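Long-range contacts in galactose-binding like protein (Bacteroides thetaiotaomicron, PDB 7M1A), which probably helps capture or degrade carbohydrate at the bacterial surface, as a SusE-like protein of which this chain is the C-terminal, calcium-bearing galactose-binding-like domain: residues L45-G50 with N165-F170; F71-I76 with M86-Y91; A75-K80 with C169-T174. One frame throughout, in Å; residues are numbered along the deposited sequence.

Contact 1: residues L45-G50 with N165-F170; sequences LHTGTG and NYNICF. With EDO (1,2-ethanediol), chain E.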
loop_
_atom_site.group_PDB
_atom_site.type_symbol
_atom_site.label_atom_id
_atom_site.label_comp_id
_atom_site.label_asym_id
_atom_site.label_seq_id
_atom_site.Cartn_x
_atom_site.Cartn_y
_atom_site.Cartn_z
ATOM N N LEU A 45 -0.510 11.651 -3.569
ATOM C CA LEU A 45 -1.550 10.970 -2.856
ATOM C C LEU A 45 -2.666 11.956 -2.583
ATOM O O LEU A 45 -2.466 13.197 -2.623
ATOM C CB LEU A 45 -1.047 10.257 -1.588
ATOM C CG LEU A 45 -0.572 11.142 -0.417
ATOM C CD1 LEU A 45 -1.713 11.797 0.370
ATOM C CD2 LEU A 45 0.268 10.288 0.555
ATOM N N HIS A 46 -3.858 11.398 -2.358
ATOM C CA HIS A 46 -5.010 12.268 -2.168
ATOM C C HIS A 46 -6.097 11.526 -1.410
ATOM O O HIS A 46 -6.495 10.444 -1.834
ATOM C CB HIS A 46 -5.534 12.680 -3.568
ATOM C CG HIS A 46 -6.426 13.865 -3.546
ATOM N ND1 HIS A 46 -7.532 14.009 -2.673
ATOM C CD2 HIS A 46 -6.382 14.965 -4.344
ATOM C CE1 HIS A 46 -8.082 15.195 -2.964
ATOM N NE2 HIS A 46 -7.391 15.777 -3.959
ATOM N N THR A 47 -6.568 12.056 -0.259
ATOM C CA THR A 47 -7.595 11.354 0.517
ATOM C C THR A 47 -9.017 11.633 0.057
ATOM O O THR A 47 -9.940 11.054 0.648
ATOM C CB THR A 47 -7.508 11.761 1.997
ATOM O OG1 THR A 47 -7.745 13.162 2.169
ATOM C CG2 THR A 47 -6.148 11.444 2.601
ATOM N N GLY A 48 -9.185 12.479 -0.996
ATOM C CA GLY A 48 -10.530 12.793 -1.465
ATOM C C GLY A 48 -11.055 14.089 -0.839
ATOM O O GLY A 48 -10.313 14.924 -0.298
ATOM N N THR A 49 -12.379 14.260 -0.937
ATOM C CA THR A 49 -13.065 15.462 -0.442
ATOM C C THR A 49 -14.256 15.089 0.414
ATOM O O THR A 49 -15.018 15.969 0.728
ATOM C CB THR A 49 -13.518 16.345 -1.610
ATOM O OG1 THR A 49 -14.330 15.600 -2.526
ATOM C CG2 THR A 49 -12.339 16.838 -2.427
ATOM N N GLY A 50 -14.429 13.826 0.782
ATOM C CA GLY A 50 -15.472 13.466 1.747
ATOM C C GLY A 50 -15.181 14.055 3.131
ATOM O O GLY A 50 -14.025 14.292 3.515
ATOM N N ASN A 165 -10.518 21.752 5.934
ATOM C CA ASN A 165 -10.991 20.443 6.366
ATOM C C ASN A 165 -9.801 19.492 6.595
ATOM O O ASN A 165 -8.634 19.890 6.642
ATOM C CB ASN A 165 -12.140 19.888 5.502
ATOM C CG ASN A 165 -11.702 19.570 4.069
ATOM O OD1 ASN A 165 -10.932 18.646 3.823
ATOM N ND2 ASN A 165 -12.198 20.319 3.070
ATOM N N TYR A 166 -10.122 18.200 6.793
ATOM C CA TYR A 166 -9.144 17.236 7.305
ATOM C C TYR A 166 -8.459 16.450 6.166
ATOM O O TYR A 166 -7.532 15.704 6.462
ATOM C CB TYR A 166 -9.808 16.226 8.256
ATOM C CG TYR A 166 -10.262 16.783 9.572
ATOM C CD1 TYR A 166 -9.452 17.596 10.352
ATOM C CD2 TYR A 166 -11.589 16.639 9.964
ATOM C CE1 TYR A 166 -9.884 18.115 11.594
ATOM C CE2 TYR A 166 -12.039 17.166 11.172
ATOM C CZ TYR A 166 -11.196 17.931 11.972
ATOM O OH TYR A 166 -11.625 18.426 13.175
ATOM N N ASN A 167 -8.919 16.598 4.895
ATOM C CA ASN A 167 -8.315 15.886 3.778
ATOM C C ASN A 167 -6.876 16.326 3.558
ATOM O O ASN A 167 -6.465 17.397 3.955
ATOM C CB ASN A 167 -9.232 16.000 2.549
ATOM C CG ASN A 167 -10.464 15.150 2.746
ATOM O OD1 ASN A 167 -10.368 13.904 2.739
ATOM N ND2 ASN A 167 -11.623 15.771 2.894
ATOM N N ILE A 168 -6.144 15.507 2.810
ATOM C CA ILE A 168 -4.807 15.916 2.417
ATOM C C ILE A 168 -4.470 15.398 1.014
ATOM O O ILE A 168 -4.774 14.256 0.650
ATOM C CB ILE A 168 -3.732 15.476 3.463
ATOM C CG1 ILE A 168 -2.327 15.996 3.127
ATOM C CG2 ILE A 168 -3.757 13.950 3.640
ATOM C CD1 ILE A 168 -1.319 15.786 4.220
ATOM N N CYS A 169 -3.757 16.225 0.219
ATOM C CA CYS A 169 -3.123 15.754 -1.009
ATOM C C CYS A 169 -1.761 16.488 -1.110
ATOM O O CYS A 169 -1.634 17.649 -0.721
ATOM C CB CYS A 169 -4.002 16.051 -2.232
ATOM S SG CYS A 169 -4.375 17.789 -2.575
ATOM N N PHE A 170 -0.781 15.839 -1.724
ATOM C CA PHE A 170 0.525 16.435 -1.962
ATOM C C PHE A 170 1.312 15.527 -2.913
ATOM O O PHE A 170 0.844 14.386 -3.188
ATOM C CB PHE A 170 1.330 16.768 -0.699
ATOM C CG PHE A 170 1.778 15.579 0.084
ATOM C CD1 PHE A 170 0.859 14.900 0.923
ATOM C CD2 PHE A 170 3.083 15.137 0.047
ATOM C CE1 PHE A 170 1.266 13.814 1.707
ATOM C CE2 PHE A 170 3.487 14.030 0.833
ATOM C CZ PHE A 170 2.559 13.376 1.623
HETATM C C1 EDO E . -10.121 18.140 -4.921
HETATM O O1 EDO E . -8.729 17.948 -4.917
HETATM C C2 EDO E . -10.544 19.058 -6.048
HETATM O O2 EDO E . -9.779 18.590 -7.090
HETATM O O HOH W 1 -12.228 12.116 1.735
#

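Contact 2: residues F71-I76 with M86-Y91; sequences FALWAI and MSPRRY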
loop_
_atom_site.group_PDB
_atom_site.type_symbol
_atom_site.label_atom_id
_atom_site.label_comp_id
_atom_site.label_asym_id
_atom_site.label_seq_id
_atom_site.Cartn_x
_atom_site.Cartn_y
_atom_site.Cartn_z
ATOM N N PHE A 71 13.274 17.247 7.134
ATOM C CA PHE A 71 12.051 16.812 6.478
ATOM C C PHE A 71 11.606 17.884 5.500
ATOM O O PHE A 71 11.732 19.089 5.820
ATOM C CB PHE A 71 10.978 16.480 7.530
ATOM C CG PHE A 71 9.618 16.228 6.951
ATOM C CD1 PHE A 71 9.296 15.010 6.364
ATOM C CD2 PHE A 71 8.709 17.295 6.875
ATOM C CE1 PHE A 71 8.010 14.837 5.870
ATOM C CE2 PHE A 71 7.440 17.084 6.406
ATOM C CZ PHE A 71 7.093 15.874 5.899
ATOM N N ALA A 72 11.112 17.480 4.347
ATOM C CA ALA A 72 10.518 18.434 3.409
ATOM C C ALA A 72 9.265 17.839 2.803
ATOM O O ALA A 72 9.180 16.618 2.626
ATOM C CB ALA A 72 11.529 18.899 2.342
ATOM N N LEU A 73 8.330 18.667 2.347
ATOM C CA LEU A 73 7.093 18.232 1.756
ATOM C C LEU A 73 6.697 19.258 0.703
ATOM O O LEU A 73 6.723 20.466 0.998
ATOM C CB LEU A 73 5.996 18.020 2.792
ATOM C CG LEU A 73 4.622 17.500 2.287
ATOM C CD1 LEU A 73 3.979 16.585 3.353
ATOM C CD2 LEU A 73 3.669 18.654 1.889
ATOM N N TRP A 74 6.224 18.775 -0.455
ATOM C CA TRP A 74 5.790 19.641 -1.560
ATOM C C TRP A 74 4.310 19.376 -1.850
ATOM O O TRP A 74 3.924 18.244 -2.102
ATOM C CB TRP A 74 6.596 19.360 -2.874
ATOM C CG TRP A 74 8.014 19.812 -2.729
ATOM C CD1 TRP A 74 8.514 20.987 -3.205
ATOM C CD2 TRP A 74 9.131 19.145 -2.055
ATOM N NE1 TRP A 74 9.861 21.078 -2.917
ATOM C CE2 TRP A 74 10.281 19.941 -2.239
ATOM C CE3 TRP A 74 9.351 17.900 -1.476
ATOM C CZ2 TRP A 74 11.554 19.615 -1.790
ATOM C CZ3 TRP A 74 10.603 17.525 -1.013
ATOM C CH2 TRP A 74 11.702 18.401 -1.142
ATOM N N ALA A 75 3.561 20.441 -2.015
ATOM C CA ALA A 75 2.229 20.455 -2.586
ATOM C C ALA A 75 2.291 20.137 -4.095
ATOM O O ALA A 75 3.313 20.349 -4.765
ATOM C CB ALA A 75 1.563 21.815 -2.337
ATOM N N ILE A 76 1.172 19.615 -4.618
ATOM C CA ILE A 76 1.093 19.380 -6.067
ATOM C C ILE A 76 1.307 20.752 -6.757
ATOM O O ILE A 76 0.824 21.805 -6.301
ATOM C CB ILE A 76 -0.294 18.776 -6.396
ATOM C CG1 ILE A 76 -0.425 17.366 -5.768
ATOM C CG2 ILE A 76 -0.591 18.763 -7.918
ATOM C CD1 ILE A 76 -1.874 16.863 -5.726
HETATM N N MSE A 86 -6.906 20.582 -1.313
HETATM C CA MSE A 86 -6.748 19.795 -0.100
HETATM C C MSE A 86 -5.270 19.793 0.333
HETATM O O MSE A 86 -4.833 18.922 1.113
HETATM C CB MSE A 86 -7.277 18.368 -0.223
HETATM C CG MSE A 86 -8.681 18.269 -0.776
HETATM SE SE MSE A 86 -10.031 19.310 0.185
HETATM C CE MSE A 86 -10.718 20.341 -1.326
ATOM N N SER A 87 -4.469 20.733 -0.163
ATOM C CA SER A 87 -3.077 20.816 0.231
ATOM C C SER A 87 -2.984 21.084 1.729
ATOM O O SER A 87 -3.754 21.859 2.323
ATOM C CB SER A 87 -2.422 21.924 -0.521
ATOM O OG SER A 87 -2.450 21.649 -1.929
ATOM N N PRO A 88 -2.010 20.471 2.427
ATOM C CA PRO A 88 -1.984 20.610 3.905
ATOM C C PRO A 88 -1.568 22.023 4.317
ATOM O O PRO A 88 -0.719 22.689 3.683
ATOM C CB PRO A 88 -0.930 19.539 4.302
ATOM C CG PRO A 88 -0.018 19.460 3.083
ATOM C CD PRO A 88 -0.936 19.606 1.884
ATOM N N ARG A 89 -2.194 22.484 5.417
ATOM C CA ARG A 89 -1.821 23.796 5.984
ATOM C C ARG A 89 -1.233 23.609 7.382
ATOM O O ARG A 89 -0.161 24.139 7.672
ATOM C CB ARG A 89 -3.031 24.742 6.010
ATOM C CG ARG A 89 -2.688 26.103 6.586
ATOM C CD ARG A 89 -3.868 27.059 6.448
ATOM N NE ARG A 89 -3.503 28.398 6.923
ATOM C CZ ARG A 89 -4.353 29.422 6.956
ATOM N NH1 ARG A 89 -5.617 29.221 6.593
ATOM N NH2 ARG A 89 -3.920 30.637 7.268
ATOM N N ARG A 90 -1.912 22.862 8.275
ATOM C CA ARG A 90 -1.315 22.499 9.560
ATOM C C ARG A 90 -1.297 20.980 9.679
ATOM O O ARG A 90 -2.319 20.349 9.402
ATOM C CB ARG A 90 -2.208 23.019 10.689
ATOM C CG ARG A 90 -2.060 24.531 10.873
ATOM C CD ARG A 90 -0.792 24.860 11.671
ATOM N NE ARG A 90 -0.891 24.314 13.035
ATOM C CZ ARG A 90 -0.295 23.235 13.633
ATOM N NH1 ARG A 90 0.595 22.416 13.041
ATOM N NH2 ARG A 90 -0.663 22.976 14.880
ATOM N N TYR A 91 -0.115 20.429 9.944
ATOM C CA TYR A 91 0.004 18.973 9.919
ATOM C C TYR A 91 1.156 18.569 10.814
ATOM O O TYR A 91 1.901 19.422 11.279
ATOM C CB TYR A 91 0.194 18.445 8.469
ATOM C CG TYR A 91 1.382 18.974 7.690
ATOM C CD1 TYR A 91 1.380 20.246 7.101
ATOM C CD2 TYR A 91 2.500 18.162 7.517
ATOM C CE1 TYR A 91 2.469 20.662 6.338
ATOM C CE2 TYR A 91 3.582 18.587 6.746
ATOM C CZ TYR A 91 3.567 19.840 6.150
ATOM O OH TYR A 91 4.632 20.256 5.390
HETATM O O HOH W 2 -1.050 19.433 -2.769
#

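Contact 3: residues A75-K80 with C169-T174; sequences AIQDEK and CFTELT. With CA (calcium ion), chain F; EDO (1,2-ethanediol), chain E.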
loop_
_atom_site.group_PDB
_atom_site.type_symbol
_atom_site.label_atom_id
_atom_site.label_comp_id
_atom_site.label_asym_id
_atom_site.label_seq_id
_atom_site.Cartn_x
_atom_site.Cartn_y
_atom_site.Cartn_z
ATOM N N ALA A 75 3.561 20.441 -2.015
ATOM C CA ALA A 75 2.229 20.455 -2.586
ATOM C C ALA A 75 2.291 20.137 -4.095
ATOM O O ALA A 75 3.313 20.349 -4.765
ATOM C CB ALA A 75 1.563 21.815 -2.337
ATOM N N ILE A 76 1.172 19.615 -4.618
ATOM C CA ILE A 76 1.093 19.380 -6.067
ATOM C C ILE A 76 1.307 20.752 -6.757
ATOM O O ILE A 76 0.824 21.805 -6.301
ATOM C CB ILE A 76 -0.294 18.776 -6.396
ATOM C CG1 ILE A 76 -0.425 17.366 -5.768
ATOM C CG2 ILE A 76 -0.591 18.763 -7.918
ATOM C CD1 ILE A 76 -1.874 16.863 -5.726
ATOM N N GLN A 77 2.187 20.762 -7.766
ATOM C CA GLN A 77 2.858 22.014 -8.208
ATOM C C GLN A 77 2.109 22.838 -9.277
ATOM O O GLN A 77 2.582 23.075 -10.418
ATOM C CB GLN A 77 4.263 21.634 -8.698
ATOM C CG GLN A 77 5.195 21.065 -7.606
ATOM C CD GLN A 77 5.712 22.131 -6.658
ATOM O OE1 GLN A 77 5.441 22.183 -5.403
ATOM N NE2 GLN A 77 6.555 22.954 -7.233
ATOM N N ASP A 78 0.901 23.241 -8.889
ATOM C CA ASP A 78 0.150 24.112 -9.787
ATOM C C ASP A 78 -0.761 25.042 -8.980
ATOM O O ASP A 78 -0.897 24.863 -7.745
ATOM C CB ASP A 78 -0.665 23.261 -10.768
ATOM C CG ASP A 78 -1.525 22.178 -10.133
ATOM O OD1 ASP A 78 -2.073 22.409 -9.068
ATOM O OD2 ASP A 78 -1.587 21.081 -10.723
ATOM N N GLU A 79 -1.313 26.063 -9.685
ATOM C CA GLU A 79 -2.043 27.060 -8.911
ATOM C C GLU A 79 -3.295 26.508 -8.252
ATOM O O GLU A 79 -3.661 26.997 -7.157
ATOM C CB GLU A 79 -2.439 28.203 -9.817
ATOM C CG GLU A 79 -1.219 29.032 -10.194
ATOM C CD GLU A 79 -1.572 30.257 -11.016
ATOM O OE1 GLU A 79 -0.639 31.035 -11.336
ATOM O OE2 GLU A 79 -2.794 30.408 -11.331
ATOM N N LYS A 80 -3.859 25.429 -8.815
ATOM C CA LYS A 80 -5.030 24.788 -8.218
ATOM C C LYS A 80 -4.694 24.325 -6.785
ATOM O O LYS A 80 -5.548 24.397 -5.902
ATOM C CB LYS A 80 -5.472 23.605 -9.087
ATOM C CG LYS A 80 -6.615 22.843 -8.461
ATOM C CD LYS A 80 -7.060 21.625 -9.269
ATOM C CE LYS A 80 -8.428 21.147 -8.804
ATOM N NZ LYS A 80 -8.935 19.927 -9.488
ATOM N N CYS A 169 -3.757 16.225 0.219
ATOM C CA CYS A 169 -3.123 15.754 -1.009
ATOM C C CYS A 169 -1.761 16.488 -1.110
ATOM O O CYS A 169 -1.634 17.649 -0.721
ATOM C CB CYS A 169 -4.002 16.051 -2.232
ATOM S SG CYS A 169 -4.375 17.789 -2.575
ATOM N N PHE A 170 -0.781 15.839 -1.724
ATOM C CA PHE A 170 0.525 16.435 -1.962
ATOM C C PHE A 170 1.312 15.527 -2.913
ATOM O O PHE A 170 0.844 14.386 -3.188
ATOM C CB PHE A 170 1.330 16.768 -0.699
ATOM C CG PHE A 170 1.778 15.579 0.084
ATOM C CD1 PHE A 170 0.859 14.900 0.923
ATOM C CD2 PHE A 170 3.083 15.137 0.047
ATOM C CE1 PHE A 170 1.266 13.814 1.707
ATOM C CE2 PHE A 170 3.487 14.030 0.833
ATOM C CZ PHE A 170 2.559 13.376 1.623
ATOM N N THR A 171 2.479 16.007 -3.429
ATOM C CA THR A 171 3.182 15.284 -4.477
ATOM C C THR A 171 4.438 14.545 -3.983
ATOM O O THR A 171 4.795 13.515 -4.645
ATOM C CB THR A 171 3.533 16.176 -5.677
ATOM O OG1 THR A 171 4.182 15.383 -6.679
ATOM C CG2 THR A 171 4.486 17.319 -5.339
ATOM N N GLU A 172 5.178 15.017 -2.966
ATOM C CA GLU A 172 6.453 14.388 -2.625
ATOM C C GLU A 172 6.817 14.790 -1.205
ATOM O O GLU A 172 6.506 15.925 -0.782
ATOM C CB GLU A 172 7.594 14.842 -3.576
ATOM C CG GLU A 172 8.898 14.054 -3.466
ATOM C CD GLU A 172 8.816 12.585 -3.898
ATOM O OE1 GLU A 172 7.810 12.172 -4.504
ATOM O OE2 GLU A 172 9.812 11.884 -3.706
ATOM N N LEU A 173 7.514 13.892 -0.498
ATOM C CA LEU A 173 8.185 14.264 0.739
ATOM C C LEU A 173 9.601 13.732 0.675
ATOM O O LEU A 173 9.904 12.859 -0.160
ATOM C CB LEU A 173 7.392 13.829 1.989
ATOM C CG LEU A 173 6.843 12.407 2.021
ATOM C CD1 LEU A 173 8.001 11.427 2.130
ATOM C CD2 LEU A 173 5.876 12.289 3.197
ATOM N N THR A 174 10.490 14.265 1.540
ATOM C CA THR A 174 11.856 13.777 1.597
ATOM C C THR A 174 12.275 13.790 3.065
ATOM O O THR A 174 11.978 14.748 3.787
ATOM C CB THR A 174 12.803 14.678 0.785
ATOM O OG1 THR A 174 12.302 14.669 -0.574
ATOM C CG2 THR A 174 14.228 14.166 0.762
HETATM CA CA CA F . 6.178 12.414 -6.116
HETATM C C1 EDO E . -10.121 18.140 -4.921
HETATM O O1 EDO E . -8.729 17.948 -4.917
HETATM C C2 EDO E . -10.544 19.058 -6.048
HETATM O O2 EDO E . -9.779 18.590 -7.090
HETATM O O HOH W 2 -1.050 19.433 -2.769
HETATM O O HOH W 3 5.022 12.636 -8.150
#

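Contact 1: residues L45-G50 with N165-F170
N167 lies across T47 and G48, and its amide is turned so that both ends find partners. T47 OG1 donates to N167 OD1 at 2.8 Å, in the carbonyl plane and on a lone pair. T47 OG1 also accepts from I168 N at 2.9 Å, so T47 is gripped by two neighbouring residues. Its chi1 of 62° sets OG1 between its own N and carbonyl carbon, facing the 165-170 segment. At the other end of the amide, N167 ND2 reaches G50 O at 2.9 Å in a nearly straight bond, in the amide plane of N167. ND2 also meets N165 OD1, from above the side-chain carbonyl plane of N165 and so not on a lone pair. N165 OD1 further accepts from N167 N, which makes an Asx turn. A water bridges T47 O and N167 OD1.

Further along, T47 CG2 packs on I168 CG2 at 3.6 Å. C169 CB sits over one face of the H46 ring, offset toward its rim, 3.6 Å from the centroid, a CH-pi contact. C169 SG is oblique to the ring. The ring is held at its edge: ND1 accepts from G48 N and NE2 donates to an ethanediol, probably from the crystallisation liquor. On the other face of the sheet, L45 and F170 meet obliquely, with CD1 of L45 3.8 Å from CE1 of F170.

L45 and F170 form an antiparallel hydrogen-bonded pair, and H46 and C169 the following non-hydrogen-bonded pair. T47 N to I168 O continues the pairing. Strand 45-46 is thus an outermost strand of the chain's four-stranded antiparallel sheet, in keeping with the beta-sandwich of galactose-binding-like domains.

Contact 2: residues F71-I76 with M86-Y91
L73 meets Y91 and P88 inside the beta-sandwich of this galactose-binding-like domain. Strand 70-74 belongs to the four-stranded sheet and strand 88-96 to the six-stranded one, so the contact joins the two sheets. No direct hydrogen bond joins the segments. L73 and Y91 come from opposite directions: L73 CB lies 3.7 Å from Y91 OH, and L73 CD1 lies 4.0 Å from Y91 CE2. The other methyl of L73, CD2, rests against P88 CG at 4.0 Å. F71 and Y91 touch edge to edge through their CE2 atoms, 4.2 Å apart.

L73 has CG opposite its own N, with chi1 at -178°, which extends the branch toward Y91. In Y91 chi1 is 58°, and the ring reaches back to strand 70-74. Its hydroxyl is hydrogen-bonded to D140 OD2. That fixes the end of a ring that is otherwise held by apolar neighbours, among them M115. F71 also meets the F175 ring, and L73 also packs on F170.

Beyond P88 the chain turns a corner, with a classic beta bulge at R89 and R90 opposite K160. At the other end, S87 OG is hydrogen-bonded to H81 O and lies near A75 CB. One water bridges the segments there: it accepts from I76 N at 2.9 Å and donates to S87 OG at 2.8 Å.

Contact 3: residues A75-K80 with C169-T174
I76 and T171 bury the most surface here, and A75 follows. I76 lays its CG1 branch along the backbone of the 169-174 segment. I76 CG1 comes within 3.8 Å of F170 C and is 4.1 Å from T171 CB. The branch runs on to I76 CD1, which stops 4.1 Å from C169 SG. One side chain thus spans three residues of the strand, by apolar contact. No direct hydrogen bond joins the segments, but a water accepts from I76 N and donates to C169 O, the latter at 2.8 Å.

T171 turns its methyl group to A75. T171 CG2 is 3.3 Å from A75 O, a close approach of a methyl to a carbonyl oxygen. The methyl lies between its own N and carbonyl carbon, while OG1 is turned opposite the backbone N, with chi1 at -178°. The hydroxyl is satisfied elsewhere, by V43 O and S35 N. A75 CA lies against F170 CB.

T171 and E172 both face W74, a classic beta bulge in the strand that neighbours strand 70-74. The bulge lies at the calcium site of this galactose-binding-like domain. T171 O binds the calcium at 2.3 Å and E172 OE1 at 2.3 Å. A water is a third ligand, and Y28, N31 and R33 supply the rest. E172 chi2 is bent at 66°, which curls the carboxylate back to the calcium. Its second oxygen, OE2, takes a salt bridge from K5 and a hydrogen bond from G32 N.

Q77 is the centre of an inverse gamma turn over I76 to D78, closed by a weak D78 N to I76 O bond. Further on, K80 NZ donates to an ethanediol oxygen, O2, at 2.9 Å. The same ethanediol is also bound by D85.

How the contacts relate
From the N terminus, residues 45-50 come first and pair with 165-170, so contact 1 closes the longest loop. Strand 70-74 and the loop after it come next. Contact 2 closes a short loop there with 86-91 and is nested inside the loop of contact 1. Contact 3 starts from the same stretch, sharing A75 and I76, and ends on the strand that contact 1 also uses, sharing C169 and F170. Contacts 1 and 3 therefore tie strand 169-176 to the segments 45-50 and 75-80. Contact 2 ties the four-stranded sheet to the six-stranded one. One water belongs to contacts 2 and 3.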